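Local coordinates for DCN1-like protein 3 (Homo sapiens, PDB 4GBA) that promotes cullin neddylation by helping to transfer NEDD8 from N-terminally acetylated NEDD8-conjugating E2 enzymes to cullin-RBX complexes, at residues L45-A53 / E63-I71; A90-Y100 / W126-N134. All coordinates share one frame; numbering follows the deposited sequence.

Contact 1 (L45-A53 / E63-I71)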
loop_
_atom_site.group_PDB
_atom_site.type_symbol
_atom_site.label_atom_id
_atom_site.label_comp_id
_atom_site.label_asym_id
_atom_site.label_seq_id
_atom_site.Cartn_x
_atom_site.Cartn_y
_atom_site.Cartn_z
ATOM N N LEU A 45 -0.198 -4.923 -4.850
ATOM C CA LEU A 45 -0.598 -3.546 -4.567
ATOM C C LEU A 45 -0.860 -2.781 -5.893
ATOM O O LEU A 45 -1.882 -2.096 -6.031
ATOM C CB LEU A 45 0.454 -2.833 -3.704
ATOM C CG LEU A 45 0.220 -1.343 -3.416
ATOM C CD1 LEU A 45 -0.972 -1.128 -2.455
ATOM C CD2 LEU A 45 1.497 -0.680 -2.884
ATOM N N LEU A 46 0.032 -2.921 -6.876
ATOM C CA LEU A 46 -0.166 -2.258 -8.185
ATOM C C LEU A 46 -1.456 -2.708 -8.872
ATOM O O LEU A 46 -2.199 -1.893 -9.402
ATOM C CB LEU A 46 1.017 -2.493 -9.118
ATOM C CG LEU A 46 2.356 -1.913 -8.675
ATOM C CD1 LEU A 46 3.403 -2.033 -9.791
ATOM C CD2 LEU A 46 2.173 -0.475 -8.275
ATOM N N LEU A 47 -1.719 -4.009 -8.843
ATOM C CA LEU A 47 -2.953 -4.565 -9.386
ATOM C C LEU A 47 -4.174 -3.958 -8.711
ATOM O O LEU A 47 -5.073 -3.472 -9.388
ATOM C CB LEU A 47 -2.963 -6.086 -9.210
ATOM C CG LEU A 47 -3.455 -6.987 -10.339
ATOM C CD1 LEU A 47 -2.974 -6.493 -11.721
ATOM C CD2 LEU A 47 -3.019 -8.449 -10.082
ATOM N N ALA A 48 -4.210 -3.993 -7.376
ATOM C CA ALA A 48 -5.313 -3.415 -6.616
ATOM C C ALA A 48 -5.481 -1.931 -6.967
ATOM O O ALA A 48 -6.597 -1.433 -7.094
ATOM C CB ALA A 48 -5.082 -3.592 -5.096
ATOM N N TRP A 49 -4.357 -1.233 -7.108
ATOM C CA TRP A 49 -4.357 0.157 -7.534
ATOM C C TRP A 49 -5.046 0.310 -8.908
ATOM O O TRP A 49 -6.041 1.025 -9.031
ATOM C CB TRP A 49 -2.914 0.687 -7.544
ATOM C CG TRP A 49 -2.721 2.054 -8.199
ATOM C CD1 TRP A 49 -3.396 3.207 -7.917
ATOM C CD2 TRP A 49 -1.756 2.393 -9.212
ATOM N NE1 TRP A 49 -2.916 4.242 -8.686
ATOM C CE2 TRP A 49 -1.915 3.771 -9.493
ATOM C CE3 TRP A 49 -0.780 1.664 -9.911
ATOM C CZ2 TRP A 49 -1.134 4.437 -10.449
ATOM C CZ3 TRP A 49 -0.001 2.325 -10.861
ATOM C CH2 TRP A 49 -0.186 3.701 -11.122
ATOM N N LYS A 50 -4.525 -0.388 -9.918
ATOM C CA LYS A 50 -5.124 -0.433 -11.262
ATOM C C LYS A 50 -6.617 -0.811 -11.276
ATOM O O LYS A 50 -7.387 -0.278 -12.075
ATOM C CB LYS A 50 -4.340 -1.401 -12.149
ATOM C CG LYS A 50 -3.655 -0.743 -13.288
ATOM C CD LYS A 50 -2.798 0.392 -12.818
ATOM C CE LYS A 50 -2.267 1.168 -14.014
ATOM N NZ LYS A 50 -3.383 1.500 -14.917
ATOM N N PHE A 51 -7.024 -1.737 -10.401
ATOM C CA PHE A 51 -8.430 -2.148 -10.336
ATOM C C PHE A 51 -9.240 -1.206 -9.457
ATOM O O PHE A 51 -10.457 -1.359 -9.323
ATOM C CB PHE A 51 -8.570 -3.578 -9.799
ATOM C CG PHE A 51 -8.013 -4.640 -10.717
ATOM C CD1 PHE A 51 -7.342 -4.298 -11.884
ATOM C CD2 PHE A 51 -8.172 -5.978 -10.414
ATOM C CE1 PHE A 51 -6.832 -5.270 -12.724
ATOM C CE2 PHE A 51 -7.670 -6.958 -11.249
ATOM C CZ PHE A 51 -7.000 -6.601 -12.410
ATOM N N GLN A 52 -8.552 -0.249 -8.835
ATOM C CA GLN A 52 -9.198 0.714 -7.939
ATOM C C GLN A 52 -10.037 0.026 -6.859
ATOM O O GLN A 52 -11.212 0.367 -6.673
ATOM C CB GLN A 52 -10.108 1.655 -8.738
ATOM C CG GLN A 52 -9.451 2.339 -9.920
ATOM C CD GLN A 52 -10.325 3.448 -10.475
ATOM O OE1 GLN A 52 -10.939 3.307 -11.536
ATOM N NE2 GLN A 52 -10.407 4.552 -9.742
ATOM N N ALA A 53 -9.446 -0.941 -6.162
ATOM C CA ALA A 53 -10.179 -1.706 -5.162
ATOM C C ALA A 53 -10.453 -0.920 -3.852
ATOM O O ALA A 53 -11.611 -0.645 -3.489
ATOM C CB ALA A 53 -9.454 -2.996 -4.875
ATOM N N GLU A 63 -14.808 -3.851 -10.405
ATOM C CA GLU A 63 -13.382 -3.554 -10.252
ATOM C C GLU A 63 -12.558 -4.497 -11.126
ATOM O O GLU A 63 -11.656 -4.079 -11.854
ATOM C CB GLU A 63 -12.956 -3.671 -8.777
ATOM C CG GLU A 63 -13.513 -2.556 -7.885
ATOM C CD GLU A 63 -13.533 -2.903 -6.386
ATOM O OE1 GLU A 63 -13.129 -4.023 -5.988
ATOM O OE2 GLU A 63 -13.965 -2.038 -5.593
ATOM N N PHE A 64 -12.892 -5.778 -11.057
ATOM C CA PHE A 64 -12.161 -6.783 -11.792
ATOM C C PHE A 64 -12.301 -6.545 -13.306
ATOM O O PHE A 64 -11.306 -6.495 -14.042
ATOM C CB PHE A 64 -12.626 -8.185 -11.386
ATOM C CG PHE A 64 -11.737 -9.274 -11.886
ATOM C CD1 PHE A 64 -10.578 -9.611 -11.199
ATOM C CD2 PHE A 64 -12.040 -9.953 -13.065
ATOM C CE1 PHE A 64 -9.739 -10.621 -11.670
ATOM C CE2 PHE A 64 -11.210 -10.963 -13.538
ATOM C CZ PHE A 64 -10.057 -11.297 -12.830
ATOM N N PHE A 65 -13.532 -6.379 -13.768
ATOM C CA PHE A 65 -13.765 -6.109 -15.184
ATOM C C PHE A 65 -13.158 -4.792 -15.671
ATOM O O PHE A 65 -12.484 -4.761 -16.701
ATOM C CB PHE A 65 -15.258 -6.170 -15.504
ATOM C CG PHE A 65 -15.752 -7.558 -15.767
ATOM C CD1 PHE A 65 -16.092 -7.955 -17.057
ATOM C CD2 PHE A 65 -15.847 -8.481 -14.733
ATOM C CE1 PHE A 65 -16.540 -9.244 -17.303
ATOM C CE2 PHE A 65 -16.289 -9.772 -14.975
ATOM C CZ PHE A 65 -16.637 -10.155 -16.259
ATOM N N ASP A 66 -13.399 -3.708 -14.938
ATOM C CA ASP A 66 -12.834 -2.409 -15.299
ATOM C C ASP A 66 -11.315 -2.426 -15.242
ATOM O O ASP A 66 -10.661 -1.767 -16.043
ATOM C CB ASP A 66 -13.335 -1.311 -14.357
ATOM C CG ASP A 66 -14.717 -0.803 -14.713
ATOM O OD1 ASP A 66 -15.347 -1.330 -15.654
ATOM O OD2 ASP A 66 -15.179 0.128 -14.024
ATOM N N GLY A 67 -10.764 -3.150 -14.270
ATOM C CA GLY A 67 -9.328 -3.211 -14.075
ATOM C C GLY A 67 -8.638 -4.067 -15.128
ATOM O O GLY A 67 -7.586 -3.694 -15.666
ATOM N N CYS A 68 -9.222 -5.225 -15.428
ATOM C CA CYS A 68 -8.710 -6.044 -16.524
ATOM C C CYS A 68 -8.771 -5.294 -17.853
ATOM O O CYS A 68 -7.766 -5.204 -18.548
ATOM C CB CYS A 68 -9.414 -7.391 -16.593
ATOM S SG CYS A 68 -8.910 -8.496 -15.244
ATOM N N LYS A 69 -9.923 -4.722 -18.179
ATOM C CA LYS A 69 -10.023 -3.849 -19.357
ATOM C C LYS A 69 -8.967 -2.743 -19.377
ATOM O O LYS A 69 -8.387 -2.457 -20.415
ATOM C CB LYS A 69 -11.425 -3.232 -19.482
ATOM C CG LYS A 69 -12.515 -4.233 -19.865
ATOM C CD LYS A 69 -13.919 -3.637 -19.738
ATOM C CE LYS A 69 -14.954 -4.747 -19.573
ATOM N NZ LYS A 69 -16.270 -4.226 -19.110
ATOM N N ALA A 70 -8.715 -2.125 -18.228
ATOM C CA ALA A 70 -7.777 -1.004 -18.153
ATOM C C ALA A 70 -6.355 -1.403 -18.527
ATOM O O ALA A 70 -5.598 -0.592 -19.061
ATOM C CB ALA A 70 -7.807 -0.362 -16.761
ATOM N N ILE A 71 -5.989 -2.649 -18.236
ATOM C CA ILE A 71 -4.646 -3.130 -18.528
ATOM C C ILE A 71 -4.643 -4.098 -19.718
ATOM O O ILE A 71 -3.621 -4.700 -20.045
ATOM C CB ILE A 71 -3.998 -3.766 -17.288
ATOM C CG1 ILE A 71 -4.780 -5.012 -16.857
ATOM C CG2 ILE A 71 -3.942 -2.733 -16.163
ATOM C CD1 ILE A 71 -4.082 -5.866 -15.810
#
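Phe-51 is the bump and Gly-67 the hollow. The ring lies along helix 63-71, where the absence of a side chain at Gly-67 leaves room for it, and the CA atoms of Phe-51 and Gly-67 are 4.0 Å apart. Its first torsion (chi1 -67°) sets CG beside the backbone N, and the ring reaches Phe-64 and Cys-68. The Phe-64 side chain runs alongside in the same direction, CD1 3.9 Å from Phe-51 CE2, but its ring is turned 79° and the pair is oblique. Cys-68 SG makes an oblique sulfur-aromatic contact, 3.9 Å from Phe-51 CZ. Ile-71 brings CD1 to the ring edge, 4.2 Å from Phe-51 CE1. Ile-71 CG2 lies 3.5 Å from Lys-50 CG. Leu-47 sits over one face of the Phe-51 ring, offset toward the rim. Glu-63 lays its CB and CG along the chain turn, with CB 3.4 Å from Phe-51 O. Its carboxylate passes beside Ala-53, and OE1 accepts a hydrogen bond from Thr-60 N. The axes of helix segments 45-50 and 63-71 cross at 103°. Helix 42-50 closes with a Schellman motif at Gln-52. This is an EF-hand-like helix-loop-helix unit of the DCUN1 domain, its short strand 59-60 paired with strand 22-23.

Contact 2 (A90-Y100 / W126-N134)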
loop_
_atom_site.group_PDB
_atom_site.type_symbol
_atom_site.label_atom_id
_atom_site.label_comp_id
_atom_site.label_asym_id
_atom_site.label_seq_id
_atom_site.Cartn_x
_atom_site.Cartn_y
_atom_site.Cartn_z
ATOM N N ALA A 90 4.316 2.915 -12.304
ATOM C CA ALA A 90 4.309 3.315 -10.896
ATOM C C ALA A 90 5.540 4.125 -10.499
ATOM O O ALA A 90 5.594 4.673 -9.403
ATOM C CB ALA A 90 4.165 2.096 -9.996
ATOM N N LYS A 91 6.521 4.198 -11.392
ATOM C CA LYS A 91 7.730 4.981 -11.147
ATOM C C LYS A 91 7.603 6.438 -11.597
ATOM O O LYS A 91 8.341 7.296 -11.124
ATOM C CB LYS A 91 8.942 4.335 -11.827
ATOM C CG LYS A 91 9.588 3.232 -11.015
ATOM C CD LYS A 91 11.077 3.160 -11.305
ATOM C CE LYS A 91 11.364 2.397 -12.593
ATOM N NZ LYS A 91 11.468 0.915 -12.364
ATOM N N GLN A 92 6.680 6.711 -12.515
ATOM C CA GLN A 92 6.459 8.074 -12.980
ATOM C C GLN A 92 5.893 8.901 -11.831
ATOM O O GLN A 92 5.055 8.418 -11.075
ATOM C CB GLN A 92 5.505 8.110 -14.181
ATOM C CG GLN A 92 5.814 7.102 -15.296
ATOM C CD GLN A 92 7.286 7.095 -15.751
ATOM O OE1 GLN A 92 7.772 8.063 -16.357
ATOM N NE2 GLN A 92 7.994 5.988 -15.471
ATOM N N GLU A 93 6.337 10.150 -11.720
ATOM C CA GLU A 93 6.038 10.987 -10.555
ATOM C C GLU A 93 4.552 11.133 -10.222
ATOM O O GLU A 93 4.150 10.993 -9.070
ATOM C CB GLU A 93 6.667 12.377 -10.711
ATOM C CG GLU A 93 6.646 13.188 -9.423
ATOM C CD GLU A 93 6.935 14.667 -9.630
ATOM O OE1 GLU A 93 7.528 15.026 -10.678
ATOM O OE2 GLU A 93 6.563 15.467 -8.734
ATOM N N ASP A 94 3.740 11.439 -11.224
ATOM C CA ASP A 94 2.321 11.659 -10.986
ATOM C C ASP A 94 1.553 10.372 -10.691
ATOM O O ASP A 94 0.651 10.361 -9.851
ATOM C CB ASP A 94 1.686 12.443 -12.142
ATOM C CG ASP A 94 1.972 13.946 -12.059
ATOM O OD1 ASP A 94 2.226 14.565 -13.121
ATOM O OD2 ASP A 94 1.941 14.510 -10.931
ATOM N N LYS A 95 1.910 9.290 -11.374
ATOM C CA LYS A 95 1.335 7.984 -11.077
ATOM C C LYS A 95 1.669 7.573 -9.644
ATOM O O LYS A 95 0.811 7.072 -8.914
ATOM C CB LYS A 95 1.858 6.925 -12.050
ATOM C CG LYS A 95 1.466 7.168 -13.506
ATOM C CD LYS A 95 -0.042 7.229 -13.660
ATOM C CE LYS A 95 -0.470 7.348 -15.127
ATOM N NZ LYS A 95 -0.582 6.027 -15.809
ATOM N N PHE A 96 2.918 7.779 -9.241
ATOM C CA PHE A 96 3.308 7.373 -7.914
ATOM C C PHE A 96 2.515 8.112 -6.845
ATOM O O PHE A 96 2.055 7.509 -5.879
ATOM C CB PHE A 96 4.797 7.548 -7.656
ATOM C CG PHE A 96 5.192 7.114 -6.280
ATOM C CD1 PHE A 96 5.320 5.758 -5.978
ATOM C CD2 PHE A 96 5.370 8.048 -5.262
ATOM C CE1 PHE A 96 5.661 5.344 -4.685
ATOM C CE2 PHE A 96 5.714 7.644 -3.964
ATOM C CZ PHE A 96 5.855 6.293 -3.676
ATOM N N LYS A 97 2.354 9.416 -7.013
ATOM C CA LYS A 97 1.564 10.191 -6.060
ATOM C C LYS A 97 0.172 9.603 -5.962
ATOM O O LYS A 97 -0.394 9.528 -4.875
ATOM C CB LYS A 97 1.493 11.677 -6.452
ATOM C CG LYS A 97 2.719 12.474 -6.018
ATOM C CD LYS A 97 2.850 13.801 -6.762
ATOM C CE LYS A 97 1.967 14.887 -6.162
ATOM N NZ LYS A 97 2.163 16.194 -6.862
ATOM N N ASP A 98 -0.376 9.186 -7.101
ATOM C CA ASP A 98 -1.720 8.616 -7.115
ATOM C C ASP A 98 -1.755 7.251 -6.418
ATOM O O ASP A 98 -2.664 6.971 -5.638
ATOM C CB ASP A 98 -2.273 8.510 -8.541
ATOM C CG ASP A 98 -3.721 8.027 -8.570
ATOM O OD1 ASP A 98 -4.631 8.852 -8.319
ATOM O OD2 ASP A 98 -3.957 6.825 -8.836
ATOM N N LEU A 99 -0.764 6.414 -6.710
ATOM C CA LEU A 99 -0.645 5.114 -6.082
ATOM C C LEU A 99 -0.494 5.274 -4.569
ATOM O O LEU A 99 -1.125 4.551 -3.782
ATOM C CB LEU A 99 0.559 4.367 -6.654
ATOM C CG LEU A 99 1.062 3.211 -5.793
ATOM C CD1 LEU A 99 0.071 2.055 -5.818
ATOM C CD2 LEU A 99 2.431 2.783 -6.267
ATOM N N TYR A 100 0.345 6.234 -4.178
ATOM C CA TYR A 100 0.535 6.609 -2.775
ATOM C C TYR A 100 -0.760 7.048 -2.058
ATOM O O TYR A 100 -1.007 6.633 -0.919
ATOM C CB TYR A 100 1.629 7.676 -2.647
ATOM C CG TYR A 100 2.038 7.965 -1.215
ATOM C CD1 TYR A 100 2.978 7.169 -0.566
ATOM C CD2 TYR A 100 1.488 9.034 -0.512
ATOM C CE1 TYR A 100 3.355 7.419 0.745
ATOM C CE2 TYR A 100 1.861 9.298 0.813
ATOM C CZ TYR A 100 2.794 8.487 1.432
ATOM O OH TYR A 100 3.165 8.739 2.739
ATOM N N TRP A 126 3.732 1.360 4.007
ATOM C CA TRP A 126 4.807 2.294 3.692
ATOM C C TRP A 126 5.993 1.591 3.050
ATOM O O TRP A 126 6.523 2.068 2.055
ATOM C CB TRP A 126 5.257 3.062 4.926
ATOM C CG TRP A 126 4.665 4.435 5.006
ATOM C CD1 TRP A 126 4.459 5.302 3.974
ATOM C CD2 TRP A 126 4.190 5.090 6.185
ATOM N NE1 TRP A 126 3.897 6.464 4.434
ATOM C CE2 TRP A 126 3.717 6.363 5.788
ATOM C CE3 TRP A 126 4.126 4.730 7.538
ATOM C CZ2 TRP A 126 3.188 7.285 6.706
ATOM C CZ3 TRP A 126 3.593 5.639 8.444
ATOM C CH2 TRP A 126 3.134 6.906 8.024
ATOM N N LYS A 127 6.405 0.463 3.629
ATOM C CA LYS A 127 7.472 -0.365 3.070
ATOM C C LYS A 127 7.126 -0.813 1.645
ATOM O O LYS A 127 7.934 -0.704 0.729
ATOM C CB LYS A 127 7.658 -1.594 3.950
ATOM C CG LYS A 127 8.982 -2.318 3.793
ATOM C CD LYS A 127 9.161 -3.381 4.899
ATOM C CE LYS A 127 8.754 -2.828 6.285
ATOM N NZ LYS A 127 8.949 -3.776 7.448
ATOM N N LEU A 128 5.916 -1.329 1.476
ATOM C CA LEU A 128 5.452 -1.792 0.182
ATOM C C LEU A 128 5.407 -0.677 -0.892
ATOM O O LEU A 128 5.951 -0.838 -1.993
ATOM C CB LEU A 128 4.084 -2.478 0.315
ATOM C CG LEU A 128 3.730 -3.417 -0.844
ATOM C CD1 LEU A 128 4.831 -4.457 -1.015
ATOM C CD2 LEU A 128 2.384 -4.078 -0.626
ATOM N N VAL A 129 4.772 0.448 -0.577
ATOM C CA VAL A 129 4.572 1.495 -1.579
ATOM C C VAL A 129 5.896 2.106 -2.085
ATOM O O VAL A 129 6.006 2.501 -3.254
ATOM C CB VAL A 129 3.550 2.577 -1.098
ATOM C CG1 VAL A 129 4.154 3.482 -0.031
ATOM C CG2 VAL A 129 3.027 3.394 -2.279
ATOM N N PHE A 130 6.906 2.148 -1.221
ATOM C CA PHE A 130 8.201 2.721 -1.592
ATOM C C PHE A 130 9.161 1.701 -2.214
ATOM O O PHE A 130 10.335 2.003 -2.427
ATOM C CB PHE A 130 8.871 3.397 -0.384
ATOM C CG PHE A 130 8.290 4.752 -0.037
ATOM C CD1 PHE A 130 8.418 5.827 -0.917
ATOM C CD2 PHE A 130 7.627 4.957 1.169
ATOM C CE1 PHE A 130 7.893 7.068 -0.609
ATOM C CE2 PHE A 130 7.095 6.209 1.485
ATOM C CZ PHE A 130 7.229 7.264 0.598
ATOM N N THR A 131 8.658 0.504 -2.505
ATOM C CA THR A 131 9.470 -0.590 -3.058
ATOM C C THR A 131 10.505 -0.160 -4.119
ATOM O O THR A 131 11.676 -0.509 -4.007
ATOM C CB THR A 131 8.569 -1.745 -3.607
ATOM O OG1 THR A 131 7.880 -2.382 -2.518
ATOM C CG2 THR A 131 9.390 -2.773 -4.331
ATOM N N GLN A 132 10.093 0.598 -5.133
ATOM C CA GLN A 132 11.019 0.960 -6.214
ATOM C C GLN A 132 11.891 2.173 -5.902
ATOM O O GLN A 132 12.854 2.451 -6.606
ATOM C CB GLN A 132 10.274 1.189 -7.537
ATOM C CG GLN A 132 9.341 0.042 -7.917
ATOM C CD GLN A 132 8.949 0.051 -9.387
ATOM O OE1 GLN A 132 9.572 -0.625 -10.203
ATOM N NE2 GLN A 132 7.899 0.792 -9.726
ATOM N N ASN A 133 11.545 2.901 -4.849
ATOM C CA ASN A 133 12.213 4.165 -4.542
ATOM C C ASN A 133 12.250 4.438 -3.046
ATOM O O ASN A 133 11.454 5.228 -2.542
ATOM C CB ASN A 133 11.528 5.340 -5.269
ATOM C CG ASN A 133 10.038 5.507 -4.880
ATOM O OD1 ASN A 133 9.409 4.588 -4.338
ATOM N ND2 ASN A 133 9.479 6.691 -5.158
ATOM N N ASN A 134 13.162 3.775 -2.338
ATOM C CA ASN A 134 13.324 4.017 -0.904
ATOM C C ASN A 134 13.936 5.387 -0.620
ATOM O O ASN A 134 15.082 5.655 -0.985
ATOM C CB ASN A 134 14.180 2.932 -0.233
ATOM C CG ASN A 134 13.345 1.824 0.419
ATOM O OD1 ASN A 134 12.290 1.433 -0.084
ATOM N ND2 ASN A 134 13.834 1.307 1.539
HETATM O O HOH W 1 7.290 2.848 -7.742
#
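Tyr-100 and Trp-126 meet rim to rim, joined by a nearly straight hydrogen bond. Trp-126 NE1 donates to Tyr-100 OH at 2.9 Å, with an N-H...O angle of 178°, and the hydroxyl lies in the indole plane. Tyr-100 reaches there with CG opposite its backbone N (chi1 -171°). The hydroxyl is also hydrogen-bonded to Trp-160 O, so two bonds grip it. Val-129 packs against three side chains of helix 93-100: CG1 meets Tyr-100 CD1 at 3.9 Å, while CG2 touches Leu-99 CG and Phe-96 CE1. Its chi1 of 73° places CG1 between backbone N and carbonyl carbon, splitting the methyls between these partners. Phe-96 points CE1 at Val-129 O, 3.2 Å away in the ring plane. Phe-130 completes the aromatic cluster obliquely, with CE1 3.8 Å from Phe-96 CZ and CZ 3.9 Å from Tyr-100 CE1. Near the start of segment 90-100, the Lys-91 chain bends at its last two torsions and crosses Gln-132 at about a right angle. Lys-91 NZ donates to Gln-132 OE1 at 3.3 Å, from above the carbonyl plane. Gln-132 NE2 donates to Leu-87 O and to a water weakly bonded to Ala-90 O. The contact joins the start of helix 93-107 to the end of helix 119-129. Helix 157-169 packs on Phe-96 and Phe-130, and its Trp-160 stacks with both Tyr-100 and Trp-126; helix 138-147 packs on Trp-126, helix 42-50 on Leu-99.

In the fold
Contact 1 closes before contact 2 opens along the chain, and their centres are about 17 Å apart. Helix 42-50 joins them. One side of it carries contact 1, while Trp-49 and Leu-46 reach toward segment 90-100. Trp-49 NE1 lies 2.8 Å from Asp-98 OD2, a probable hydrogen bond, and its ring packs on Leu-99 and on Lys-95 O. Leu-46 CD2 is 3.7 Å from Ala-90 CB. One segment of each contact borders the bound acetylated E2 peptide, through residues that take no part in the contact itself. Leu-45 and Ala-48 from segment 45-53 and Leu-128 from segment 126-134 pack against modified residue side-chain atoms of the peptide. Helices 42-50 and 119-129 thus each put residues against the peptide.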